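Local coordinates for putative glyoxalase superfamily protein (Ralstonia eutropha, PDB 3IUZ) that probably acts as an iron(II)-dependent dioxygenase of the 2-oxoadipate dioxygenase/decarboxylase family, forming 2-hydroxyglutarate, at residues 179-182 / 183-186; 105-109 / 110-114; 190-193 / 194-197; 45-48 / 49-53; 19-22 / 23-27. One frame throughout, in Å; residues are numbered along the deposited sequence. Where two conformers were deposited one is given.

Interaction 1 (179-182 / 183-186); sequences LWQL and DRDG
W180 carries its indole carbon CG beside the backbone N (chi1 -68°), while D183, one turn on, swings its CG to the far side from its own N (chi1 169°); the two choices bring carboxylate and indole together. The carboxylate comes to the six-membered end of the ring, OD2 of D183 lying 3.6 Å from CZ3 of W180 at the ring edge, near its plane, where the C-H groups carry slight positive charge. The two planes are inclined by 61°. A water at the same edge donates to W180 O and to D183 OD2, each at 2.8 Å, and so ties the carboxylate to a carbonyl that also receives R184 N. R184 bends at chi3 and holds its guanidinium with one face over Q181 CA. From there it forms a side-on salt bridge with D185, NE to OD1 at 2.9 Å and NH2 to OD2; the first bond is nearly straight, NE coming from above the carboxylate plane. G186 ends the helix with positive phi, easily adopted without a side chain, and its N still reaches L182 O at 2.7 Å. The outer face is thus held by charge and water, and the R184 guanidinium probably offsets both D185 and the negative potential at this carboxyl end of helix 173-185.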
loop_
_atom_site.group_PDB
_atom_site.type_symbol
_atom_site.label_atom_id
_atom_site.label_comp_id
_atom_site.label_asym_id
_atom_site.label_seq_id
_atom_site.Cartn_x
_atom_site.Cartn_y
_atom_site.Cartn_z
ATOM N N LEU A 179 5.087 8.382 -16.652
ATOM C CA LEU A 179 4.375 7.115 -16.626
ATOM C C LEU A 179 4.119 6.543 -18.035
ATOM O O LEU A 179 4.381 5.383 -18.315
ATOM C CB LEU A 179 3.046 7.354 -15.920
ATOM C CG LEU A 179 2.429 6.204 -15.168
ATOM C CD1 LEU A 179 3.526 5.466 -14.408
ATOM C CD2 LEU A 179 1.287 6.794 -14.259
ATOM N N TRP A 180 3.607 7.385 -18.940
ATOM C CA TRP A 180 3.275 6.957 -20.284
ATOM C C TRP A 180 4.478 6.860 -21.229
ATOM O O TRP A 180 4.433 6.032 -22.152
ATOM C CB TRP A 180 2.081 7.794 -20.801
ATOM C CG TRP A 180 0.915 7.404 -19.984
ATOM C CD1 TRP A 180 0.389 8.053 -18.891
ATOM C CD2 TRP A 180 0.242 6.142 -20.048
ATOM N NE1 TRP A 180 -0.599 7.298 -18.336
ATOM C CE2 TRP A 180 -0.706 6.121 -19.020
ATOM C CE3 TRP A 180 0.354 5.026 -20.886
ATOM C CZ2 TRP A 180 -1.548 5.020 -18.799
ATOM C CZ3 TRP A 180 -0.477 3.933 -20.658
ATOM C CH2 TRP A 180 -1.452 3.972 -19.639
ATOM N N GLN A 181 5.559 7.626 -20.991
ATOM C CA GLN A 181 6.854 7.372 -21.650
ATOM C C GLN A 181 7.368 5.975 -21.262
ATOM O O GLN A 181 7.886 5.230 -22.103
ATOM C CB GLN A 181 7.917 8.430 -21.263
ATOM C CG GLN A 181 7.529 9.810 -21.894
ATOM C CD GLN A 181 8.499 10.909 -21.604
ATOM O OE1 GLN A 181 9.575 10.670 -21.021
ATOM N NE2 GLN A 181 8.126 12.125 -21.998
ATOM N N LEU A 182 7.226 5.652 -19.978
ATOM C CA LEU A 182 7.692 4.392 -19.419
ATOM C C LEU A 182 6.897 3.257 -20.040
ATOM O O LEU A 182 7.484 2.274 -20.441
ATOM C CB LEU A 182 7.540 4.361 -17.896
ATOM C CG LEU A 182 7.966 3.077 -17.170
ATOM C CD1 LEU A 182 9.424 2.708 -17.446
ATOM C CD2 LEU A 182 7.708 3.217 -15.653
ATOM N N ASP A 183 5.582 3.418 -20.093
ATOM C CA ASP A 183 4.734 2.387 -20.716
ATOM C C ASP A 183 5.148 2.169 -22.167
ATOM O O ASP A 183 5.224 1.051 -22.628
ATOM C CB ASP A 183 3.253 2.748 -20.624
ATOM C CG ASP A 183 2.414 1.839 -21.487
ATOM O OD1 ASP A 183 2.126 0.717 -21.042
ATOM O OD2 ASP A 183 2.080 2.235 -22.617
ATOM N N ARG A 184 5.431 3.248 -22.895
ATOM C CA ARG A 184 5.829 3.117 -24.286
ATOM C C ARG A 184 7.178 2.419 -24.466
ATOM O O ARG A 184 7.305 1.509 -25.264
ATOM C CB ARG A 184 5.909 4.471 -24.946
ATOM C CG ARG A 184 6.216 4.401 -26.437
ATOM C CD ARG A 184 6.441 5.810 -26.994
ATOM N NE ARG A 184 7.620 6.394 -26.373
ATOM C CZ ARG A 184 7.764 7.665 -25.993
ATOM N NH1 ARG A 184 6.782 8.537 -26.092
ATOM N NH2 ARG A 184 8.924 8.060 -25.452
ATOM N N ASP A 185 8.202 2.908 -23.803
ATOM C CA ASP A 185 9.567 2.418 -24.081
ATOM C C ASP A 185 9.999 1.260 -23.195
ATOM O O ASP A 185 10.998 0.600 -23.503
ATOM C CB ASP A 185 10.576 3.531 -23.899
ATOM C CG ASP A 185 10.327 4.704 -24.825
ATOM O OD1 ASP A 185 9.832 4.492 -25.940
ATOM O OD2 ASP A 185 10.697 5.827 -24.472
ATOM N N GLY A 186 9.290 1.050 -22.081
ATOM C CA GLY A 186 9.712 0.074 -21.072
ATOM C C GLY A 186 10.847 0.512 -20.146
ATOM O O GLY A 186 11.228 -0.241 -19.233
HETATM O O HOH W 1 2.383 4.825 -23.582
#

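Interaction 2 (105-109 / 110-114); sequences RILRP and LGYRL
R108 reaches forward to the backbone of Y112, and this hydrogen bond spans the turn into strand 112-120. Bends at chi2 and chi3 (-74° and -75°) fold the arginine chain back, and NH1 meets Y112 O at 3.0 Å with a nearly straight N-H (165°). The acceptor lies in the guanidinium plane and the donor in the carbonyl plane. Long and flexible, arginine suits this exposed place, where R113 crosses it at about a right angle and a water bridges the two weakly.

Backbone bonds close the helix. L110 N reaches I106 O at 3.3 Å, G111 N reaches R108 O, and Y112 N returns to L107 O at 2.9 Å. With the positive phi of G111 this makes a Schellman motif, the turn by which helix 101-110 gives way to the strand; glycine, with no side chain, accepts these backbone angles readily.

The aromatic contacts belong to Y112. Its ring turns its edge to L107 O, which lies near the ring plane, while H132 and F142 meet the ring edge-to-face and the hydroxyl is hydrogen-bonded to N50.

Apolar contacts fill the inner side. I106 and L110 lie side by side, CG2 of the isoleucine 4.0 Å from CD1 of the leucine. CB of L107 sits 3.9 Å from CB of Y112. L110 continues inward to I45 and L49 of helix 42-60.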
loop_
_atom_site.group_PDB
_atom_site.type_symbol
_atom_site.label_atom_id
_atom_site.label_comp_id
_atom_site.label_asym_id
_atom_site.label_seq_id
_atom_site.Cartn_x
_atom_site.Cartn_y
_atom_site.Cartn_z
ATOM N N ARG A 105 -4.794 3.506 -13.159
ATOM C CA ARG A 105 -4.181 4.476 -14.060
ATOM C C ARG A 105 -2.678 4.713 -13.789
ATOM O O ARG A 105 -1.991 5.253 -14.655
ATOM C CB ARG A 105 -4.909 5.802 -14.014
ATOM C CG ARG A 105 -4.609 6.642 -12.738
ATOM C CD ARG A 105 -5.516 7.833 -12.536
ATOM N NE ARG A 105 -5.303 8.435 -11.215
ATOM C CZ ARG A 105 -5.382 9.735 -10.924
ATOM N NH1 ARG A 105 -5.691 10.655 -11.835
ATOM N NH2 ARG A 105 -5.203 10.120 -9.675
ATOM N N ILE A 106 -2.196 4.285 -12.604
ATOM C CA ILE A 106 -0.802 4.317 -12.232
ATOM C C ILE A 106 -0.181 2.925 -12.384
ATOM O O ILE A 106 0.878 2.761 -13.008
ATOM C CB ILE A 106 -0.605 4.798 -10.752
ATOM C CG1 ILE A 106 -1.130 6.219 -10.518
ATOM C CG2 ILE A 106 0.863 4.665 -10.331
ATOM C CD1 ILE A 106 -1.216 6.649 -8.965
ATOM N N LEU A 107 -0.817 1.903 -11.808
ATOM C CA LEU A 107 -0.192 0.590 -11.763
ATOM C C LEU A 107 -0.085 -0.047 -13.152
ATOM O O LEU A 107 0.846 -0.801 -13.409
ATOM C CB LEU A 107 -1.004 -0.375 -10.868
ATOM C CG LEU A 107 -1.167 0.104 -9.418
ATOM C CD1 LEU A 107 -1.995 -0.781 -8.528
ATOM C CD2 LEU A 107 0.220 0.310 -8.791
ATOM N N ARG A 108 -1.071 0.222 -14.018
ATOM C CA ARG A 108 -1.127 -0.414 -15.341
ATOM C C ARG A 108 0.074 0.037 -16.176
ATOM O O ARG A 108 0.820 -0.801 -16.620
ATOM C CB ARG A 108 -2.467 -0.153 -16.019
ATOM C CG ARG A 108 -3.619 -0.852 -15.336
ATOM C CD ARG A 108 -3.681 -2.349 -15.566
ATOM N NE ARG A 108 -4.152 -2.627 -16.904
ATOM C CZ ARG A 108 -3.543 -3.349 -17.826
ATOM N NH1 ARG A 108 -2.378 -3.946 -17.602
ATOM N NH2 ARG A 108 -4.109 -3.452 -19.031
ATOM N N PRO A 109 0.319 1.347 -16.316
ATOM C CA PRO A 109 1.512 1.722 -17.086
ATOM C C PRO A 109 2.855 1.354 -16.402
ATOM O O PRO A 109 3.881 1.212 -17.064
ATOM C CB PRO A 109 1.356 3.234 -17.234
ATOM C CG PRO A 109 0.398 3.627 -16.116
ATOM C CD PRO A 109 -0.533 2.521 -16.025
ATOM N N LEU A 110 2.876 1.194 -15.084
ATOM C CA LEU A 110 4.047 0.617 -14.401
ATOM C C LEU A 110 4.341 -0.844 -14.761
ATOM O O LEU A 110 5.444 -1.312 -14.515
ATOM C CB LEU A 110 3.924 0.688 -12.905
ATOM C CG LEU A 110 4.135 2.078 -12.281
ATOM C CD1 LEU A 110 3.804 2.026 -10.737
ATOM C CD2 LEU A 110 5.533 2.709 -12.546
ATOM N N GLY A 111 3.348 -1.549 -15.310
ATOM C CA GLY A 111 3.528 -2.931 -15.726
ATOM C C GLY A 111 2.683 -3.947 -14.961
ATOM O O GLY A 111 2.861 -5.131 -15.145
ATOM N N TYR A 112 1.793 -3.502 -14.068
ATOM C CA TYR A 112 0.902 -4.422 -13.360
ATOM C C TYR A 112 -0.317 -4.839 -14.221
ATOM O O TYR A 112 -0.780 -4.099 -15.092
ATOM C CB TYR A 112 0.393 -3.825 -12.030
ATOM C CG TYR A 112 1.491 -3.663 -11.010
ATOM C CD1 TYR A 112 2.282 -2.522 -11.000
ATOM C CD2 TYR A 112 1.730 -4.649 -10.039
ATOM C CE1 TYR A 112 3.291 -2.359 -10.054
ATOM C CE2 TYR A 112 2.749 -4.513 -9.128
ATOM C CZ TYR A 112 3.518 -3.366 -9.130
ATOM O OH TYR A 112 4.532 -3.211 -8.219
ATOM N N ARG A 113 -0.847 -6.027 -13.892
ATOM C CA ARG A 113 -2.057 -6.565 -14.462
ATOM C C ARG A 113 -2.921 -7.079 -13.351
ATOM O O ARG A 113 -2.424 -7.589 -12.355
ATOM C CB ARG A 113 -1.747 -7.760 -15.348
ATOM C CG ARG A 113 -0.923 -7.403 -16.552
ATOM C CD ARG A 113 -0.552 -8.674 -17.307
ATOM N NE ARG A 113 0.201 -8.344 -18.506
ATOM C CZ ARG A 113 1.060 -9.169 -19.112
ATOM N NH1 ARG A 113 1.307 -10.382 -18.613
ATOM N NH2 ARG A 113 1.696 -8.770 -20.220
ATOM N N LEU A 114 -4.227 -6.980 -13.534
ATOM C CA LEU A 114 -5.187 -7.580 -12.623
ATOM C C LEU A 114 -4.858 -9.042 -12.449
ATOM O O LEU A 114 -4.672 -9.770 -13.428
ATOM C CB LEU A 114 -6.609 -7.419 -13.178
ATOM C CG LEU A 114 -7.732 -7.987 -12.332
ATOM C CD1 LEU A 114 -7.885 -7.184 -11.031
ATOM C CD2 LEU A 114 -8.998 -8.024 -13.217
HETATM O O HOH W 2 -1.728 -6.359 -19.904
#

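Interaction 3 (190-193 / 194-197); sequences VADG and AELI
E195 and D192, one turn apart on helix 190-200, send their carboxylates out in the same direction. The glutamate can be followed outward. Its CB rests on the carbonyls of the preceding turn, 3.5 Å from both A191 O and D192 O. CG lies opposite the backbone N (chi1 178°), and the chain stays extended through CD, which carries the acid group clear of the helix wall. At the tip OE1 comes 4.0 Å from D192 OD1, a meeting of like charges with the carboxylate planes 74° apart. A water lies between these oxygens and donates to both, at 2.7 Å to D192 OD1 and at 2.6 Å to E195 OE1. The other oxygen, OE2, forms a salt bridge with R174, which probably eases the repulsion further. Glutamate, longer than aspartate, suits this reach to a neighbouring helix.

Behind the acids the chain is regular: A194 N bonds V190 O, E195 N bonds A191 O, and L196 N bonds D192 O at 2.8 Å. I197 N takes G193 O at 3.0 Å, and CG1 of I197 folds to 3.3 Å from the same oxygen. G193, buried and without a side chain, lets its backbone come close to I45 of helix 42-60. L196 faces L178 and L182 of helix 173-185, I197 packs onto A48, L49 and V52 of helix 42-60, and V190 and A194 lie against helix 4-14.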
loop_
_atom_site.group_PDB
_atom_site.type_symbol
_atom_site.label_atom_id
_atom_site.label_comp_id
_atom_site.label_asym_id
_atom_site.label_seq_id
_atom_site.Cartn_x
_atom_site.Cartn_y
_atom_site.Cartn_z
ATOM N N VAL A 190 17.603 6.772 -15.467
ATOM C CA VAL A 190 17.544 6.541 -14.045
ATOM C C VAL A 190 17.045 7.840 -13.360
ATOM O O VAL A 190 16.218 7.769 -12.469
ATOM C CB VAL A 190 18.874 6.002 -13.458
ATOM C CG1 VAL A 190 18.792 5.921 -11.922
ATOM C CG2 VAL A 190 19.240 4.609 -14.056
ATOM N N ALA A 191 17.504 9.019 -13.815
ATOM C CA ALA A 191 17.037 10.280 -13.225
ATOM C C ALA A 191 15.522 10.424 -13.369
ATOM O O ALA A 191 14.842 10.807 -12.433
ATOM C CB ALA A 191 17.748 11.476 -13.892
ATOM N N ASP A 192 14.991 10.141 -14.554
ATOM C CA ASP A 192 13.560 10.305 -14.791
ATOM C C ASP A 192 12.747 9.280 -14.003
ATOM O O ASP A 192 11.659 9.575 -13.541
ATOM C CB ASP A 192 13.186 10.203 -16.279
ATOM C CG ASP A 192 13.575 11.434 -17.099
ATOM O OD1 ASP A 192 14.087 12.421 -16.531
ATOM O OD2 ASP A 192 13.344 11.382 -18.332
ATOM N N GLY A 193 13.264 8.075 -13.865
ATOM C CA GLY A 193 12.621 7.080 -13.015
ATOM C C GLY A 193 12.569 7.461 -11.544
ATOM O O GLY A 193 11.566 7.216 -10.877
ATOM N N ALA A 194 13.670 8.023 -11.058
ATOM C CA ALA A 194 13.766 8.526 -9.697
ATOM C C ALA A 194 12.769 9.673 -9.531
ATOM O O ALA A 194 12.101 9.757 -8.492
ATOM C CB ALA A 194 15.203 9.018 -9.374
ATOM N N GLU A 195 12.658 10.533 -10.553
ATOM C CA GLU A 195 11.703 11.643 -10.495
ATOM C C GLU A 195 10.288 11.104 -10.463
ATOM O O GLU A 195 9.476 11.527 -9.620
ATOM C CB GLU A 195 11.883 12.589 -11.680
ATOM C CG GLU A 195 10.887 13.737 -11.701
ATOM C CD GLU A 195 11.045 14.627 -12.928
ATOM O OE1 GLU A 195 11.952 14.394 -13.794
ATOM O OE2 GLU A 195 10.255 15.574 -13.019
ATOM N N LEU A 196 9.982 10.136 -11.331
ATOM C CA LEU A 196 8.619 9.524 -11.326
ATOM C C LEU A 196 8.242 8.945 -9.977
ATOM O O LEU A 196 7.123 9.161 -9.459
ATOM C CB LEU A 196 8.501 8.444 -12.413
ATOM C CG LEU A 196 7.209 7.676 -12.472
ATOM C CD1 LEU A 196 6.031 8.622 -12.671
ATOM C CD2 LEU A 196 7.268 6.549 -13.593
ATOM N N ILE A 197 9.168 8.199 -9.377
ATOM C CA ILE A 197 8.886 7.604 -8.061
ATOM C C ILE A 197 8.520 8.710 -7.056
ATOM O O ILE A 197 7.544 8.596 -6.311
ATOM C CB ILE A 197 10.066 6.752 -7.563
ATOM C CG1 ILE A 197 10.200 5.511 -8.417
ATOM C CG2 ILE A 197 9.940 6.432 -6.050
ATOM C CD1 ILE A 197 11.617 4.825 -8.272
HETATM O O HOH W 3 14.448 13.650 -14.182
#

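Interaction 4 (45-48 / 49-53); sequences IAQA and LNMVL
One face of the N50 carboxamide lies over A46 O, which is 3.2 Å from its CG. CG stands beside the backbone N (chi1 -75°), which keeps the amide close to the helix wall. From the same face a water, well out of the amide plane, donates to OD1 and also to A46 O, both at 2.6 Å, joining two acceptors that could not bond each other. At the edge ND2 pairs with the hydroxyl of Y112, so both ends of the amide are engaged. The second amide belongs to Q47, whose chain bends at chi2 (66°) to bring NE2 3.5 Å from the selenium of M51, a selenomethionine; the two side chains pass at a slant. CG of M51 lies 3.3 Å from Q47 O, the oxygen that also accepts M51 N.

The bonds L49 N to I45 O (2.8 Å) and V52 N to A48 O (3.0 Å) continue the helix. A48, with only a methyl, leaves room for close helix packing. In this wholly buried, largely apolar span the asparagine provides both an acceptor and a donor, and the water gives a donor to OD1 and a second one to A46 O, which already accepts N50 N.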
loop_
_atom_site.group_PDB
_atom_site.type_symbol
_atom_site.label_atom_id
_atom_site.label_comp_id
_atom_site.label_asym_id
_atom_site.label_seq_id
_atom_site.Cartn_x
_atom_site.Cartn_y
_atom_site.Cartn_z
ATOM N N ILE A 45 11.758 0.193 -11.714
ATOM C CA ILE A 45 11.074 1.334 -11.175
ATOM C C ILE A 45 9.956 0.874 -10.246
ATOM O O ILE A 45 9.751 1.452 -9.149
ATOM C CB ILE A 45 10.555 2.271 -12.296
ATOM C CG1 ILE A 45 11.745 2.985 -12.932
ATOM C CG2 ILE A 45 9.522 3.294 -11.776
ATOM C CD1 ILE A 45 11.445 3.527 -14.402
ATOM N N ALA A 46 9.217 -0.146 -10.681
ATOM C CA ALA A 46 8.101 -0.643 -9.881
ATOM C C ALA A 46 8.581 -1.184 -8.537
ATOM O O ALA A 46 7.965 -0.917 -7.487
ATOM C CB ALA A 46 7.312 -1.706 -10.639
ATOM N N GLN A 47 9.665 -1.944 -8.570
ATOM C CA GLN A 47 10.276 -2.501 -7.369
ATOM C C GLN A 47 10.800 -1.378 -6.443
ATOM O O GLN A 47 10.493 -1.399 -5.218
ATOM C CB GLN A 47 11.378 -3.480 -7.737
ATOM C CG GLN A 47 12.186 -4.032 -6.574
ATOM C CD GLN A 47 11.399 -4.884 -5.671
ATOM O OE1 GLN A 47 10.365 -5.440 -6.047
ATOM N NE2 GLN A 47 11.896 -5.024 -4.434
ATOM N N ALA A 48 11.472 -0.372 -7.023
ATOM C CA ALA A 48 11.979 0.768 -6.213
ATOM C C ALA A 48 10.845 1.555 -5.624
ATOM O O ALA A 48 10.906 1.859 -4.402
ATOM C CB ALA A 48 12.909 1.656 -6.949
ATOM N N LEU A 49 9.803 1.845 -6.411
ATOM C CA LEU A 49 8.623 2.545 -5.842
ATOM C C LEU A 49 8.089 1.776 -4.613
ATOM O O LEU A 49 7.816 2.383 -3.564
ATOM C CB LEU A 49 7.500 2.733 -6.843
ATOM C CG LEU A 49 6.149 3.226 -6.343
ATOM C CD1 LEU A 49 6.283 4.664 -5.782
ATOM C CD2 LEU A 49 5.048 3.122 -7.415
ATOM N N ASN A 50 7.933 0.458 -4.771
ATOM C CA ASN A 50 7.397 -0.370 -3.719
ATOM C C ASN A 50 8.219 -0.283 -2.451
ATOM O O ASN A 50 7.660 -0.263 -1.378
ATOM C CB ASN A 50 7.301 -1.838 -4.134
ATOM C CG ASN A 50 6.153 -2.088 -5.088
ATOM O OD1 ASN A 50 5.369 -1.172 -5.330
ATOM N ND2 ASN A 50 6.099 -3.307 -5.707
HETATM N N MSE A 51 9.537 -0.262 -2.609
HETATM C CA MSE A 51 10.413 -0.200 -1.499
HETATM C C MSE A 51 10.306 1.168 -0.781
HETATM O O MSE A 51 10.446 1.229 0.444
HETATM C CB MSE A 51 11.849 -0.516 -1.964
HETATM C CG MSE A 51 12.055 -2.038 -2.396
HETATM SE SE MSE A 51 13.755 -2.313 -3.136
HETATM C CE MSE A 51 14.808 -2.607 -1.533
ATOM N N VAL A 52 10.123 2.253 -1.552
ATOM C CA VAL A 52 9.985 3.576 -0.988
ATOM C C VAL A 52 8.699 3.608 -0.199
ATOM O O VAL A 52 8.678 4.116 0.946
ATOM C CB VAL A 52 10.059 4.676 -2.061
ATOM C CG1 VAL A 52 9.711 6.042 -1.451
ATOM C CG2 VAL A 52 11.448 4.643 -2.730
ATOM N N LEU A 53 7.652 2.972 -0.745
ATOM C CA LEU A 53 6.351 2.969 -0.102
ATOM C C LEU A 53 6.381 2.122 1.194
ATOM O O LEU A 53 5.795 2.484 2.204
ATOM C CB LEU A 53 5.242 2.489 -1.074
ATOM C CG LEU A 53 4.887 3.466 -2.214
ATOM C CD1 LEU A 53 3.881 2.805 -3.202
ATOM C CD2 LEU A 53 4.349 4.805 -1.641
HETATM O O HOH W 4 5.388 -0.560 -7.902
#

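Interaction 5 (19-22 / 23-27); sequences TRHL and LSLVS
H21 O is held by two donors from the following turn. The hydroxyl OG of S24 donates a hydrogen bond to it at 3.0 Å, and L25 N adds a weak bond at the same length, with an N-H angle of only 126°. The serine can do this because OG stands between its own backbone N and carbonyl carbon (chi1 77°), which turns the hydroxyl back along the helix; a small hydroxyl residue suits a last turn whose regular bonding is fading. L25 N divides itself, with a second weak bond to L22 O, and V26 N then takes L22 O firmly, at 2.9 Å and 168°. Earlier in the helix L23 N bonds T19 O at 2.8 Å and S24 N bonds R20 O.

Three side-chain pairs run alongside one another. The methyl CG2 of T19 touches CD1 of L23 at 3.7 Å, while OG1 of T19 hydrogen-bonds G15 O. CD1 of L22 lies 3.9 Å from CG2 of V26, both residues packing on M51 of helix 42-60, and the imidazole of H21 meets CD2 of L25 through NE2 at 4.1 Å. L25 also packs on T68 and V71 of helix 62-73. Helix 16-25 therefore unwinds with H21 O and L22 O each still met by donors: the serine hydroxyl supplements a weakened backbone bond, and apolar pairs continue the packing through V26, where the chain leaves helical geometry.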
loop_
_atom_site.group_PDB
_atom_site.type_symbol
_atom_site.label_atom_id
_atom_site.label_comp_id
_atom_site.label_asym_id
_atom_site.label_seq_id
_atom_site.Cartn_x
_atom_site.Cartn_y
_atom_site.Cartn_z
ATOM N N THR A 19 18.480 4.432 2.495
ATOM C CA THR A 19 18.606 3.467 1.394
ATOM C C THR A 19 19.462 2.293 1.770
ATOM O O THR A 19 19.114 1.150 1.486
ATOM C CB THR A 19 19.155 4.169 0.140
ATOM O OG1 THR A 19 18.138 5.082 -0.299
ATOM C CG2 THR A 19 19.558 3.178 -0.977
ATOM N N ARG A 20 20.599 2.582 2.397
ATOM C CA ARG A 20 21.460 1.539 2.919
ATOM C C ARG A 20 20.694 0.595 3.826
ATOM O O ARG A 20 20.808 -0.585 3.659
ATOM C CB ARG A 20 22.701 2.133 3.635
ATOM C CG ARG A 20 23.868 2.353 2.678
ATOM C CD ARG A 20 25.224 2.668 3.388
ATOM N NE ARG A 20 25.309 4.067 3.840
ATOM C CZ ARG A 20 25.064 4.510 5.084
ATOM N NH1 ARG A 20 24.715 3.684 6.076
ATOM N NH2 ARG A 20 25.168 5.810 5.346
ATOM N N HIS A 21 19.914 1.116 4.760
ATOM C CA HIS A 21 19.151 0.255 5.679
ATOM C C HIS A 21 18.122 -0.569 4.892
ATOM O O HIS A 21 17.991 -1.782 5.077
ATOM C CB HIS A 21 18.418 1.117 6.713
ATOM C CG HIS A 21 17.405 0.375 7.542
ATOM N ND1 HIS A 21 17.755 -0.557 8.506
ATOM C CD2 HIS A 21 16.054 0.480 7.604
ATOM C CE1 HIS A 21 16.662 -1.032 9.078
ATOM N NE2 HIS A 21 15.618 -0.401 8.570
ATOM N N LEU A 22 17.409 0.105 3.998
ATOM C CA LEU A 22 16.372 -0.549 3.236
ATOM C C LEU A 22 16.949 -1.697 2.358
ATOM O O LEU A 22 16.345 -2.778 2.264
ATOM C CB LEU A 22 15.605 0.492 2.406
ATOM C CG LEU A 22 14.177 0.081 2.057
ATOM C CD1 LEU A 22 13.359 -0.253 3.309
ATOM C CD2 LEU A 22 13.524 1.175 1.223
ATOM N N LEU A 23 18.119 -1.474 1.753
ATOM C CA LEU A 23 18.694 -2.477 0.858
ATOM C C LEU A 23 19.226 -3.648 1.680
ATOM O O LEU A 23 19.250 -4.775 1.218
ATOM C CB LEU A 23 19.788 -1.903 -0.057
ATOM C CG LEU A 23 19.369 -0.950 -1.193
ATOM C CD1 LEU A 23 20.579 -0.273 -1.810
ATOM C CD2 LEU A 23 18.568 -1.653 -2.284
ATOM N N SER A 24 19.654 -3.413 2.916
ATOM C CA SER A 24 20.084 -4.551 3.696
ATOM C C SER A 24 18.883 -5.322 4.253
ATOM O O SER A 24 19.008 -6.485 4.548
ATOM C CB SER A 24 21.018 -4.129 4.812
ATOM O OG SER A 24 20.253 -3.565 5.843
ATOM N N LEU A 25 17.717 -4.692 4.336
ATOM C CA LEU A 25 16.542 -5.309 4.969
ATOM C C LEU A 25 15.651 -6.080 3.962
ATOM O O LEU A 25 15.277 -7.219 4.219
ATOM C CB LEU A 25 15.687 -4.234 5.635
ATOM C CG LEU A 25 14.376 -4.668 6.260
ATOM C CD1 LEU A 25 14.613 -5.631 7.433
ATOM C CD2 LEU A 25 13.552 -3.381 6.643
ATOM N N VAL A 26 15.311 -5.424 2.855
ATOM C CA VAL A 26 14.281 -5.886 1.937
ATOM C C VAL A 26 14.909 -6.543 0.704
ATOM O O VAL A 26 15.666 -5.889 -0.033
ATOM C CB VAL A 26 13.410 -4.744 1.472
ATOM C CG1 VAL A 26 12.289 -5.255 0.525
ATOM C CG2 VAL A 26 12.803 -4.031 2.688
ATOM N N SER A 27 14.603 -7.824 0.482
ATOM C CA SER A 27 15.140 -8.526 -0.690
ATOM C C SER A 27 14.661 -7.919 -1.959
ATOM O O SER A 27 13.482 -7.534 -2.094
ATOM C CB SER A 27 14.739 -9.984 -0.718
ATOM O OG SER A 27 15.333 -10.636 0.367
#

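Along the chain the order is interaction 5 (helix 16-25), interaction 4 (helix 42-60), interaction 2 (helix 101-110 into strand 112-120), interaction 1 (end of helix 173-185) and interaction 3 (helix 190-200). Helix 42-60 is the hub: interaction 4 touches all the others, with centres 11 to 16 Å away. Interactions 1, 2 and 3 all pack on it, 1 touching both 2 and 3. Interaction 5 joins the cluster through helix 42-60; its centre lies about 27 Å from that of interaction 1. Only interaction 2 enters the mixed eight-stranded sheet, so the segments together link a bundle of helices to the sheet of this glyoxalase-related fold.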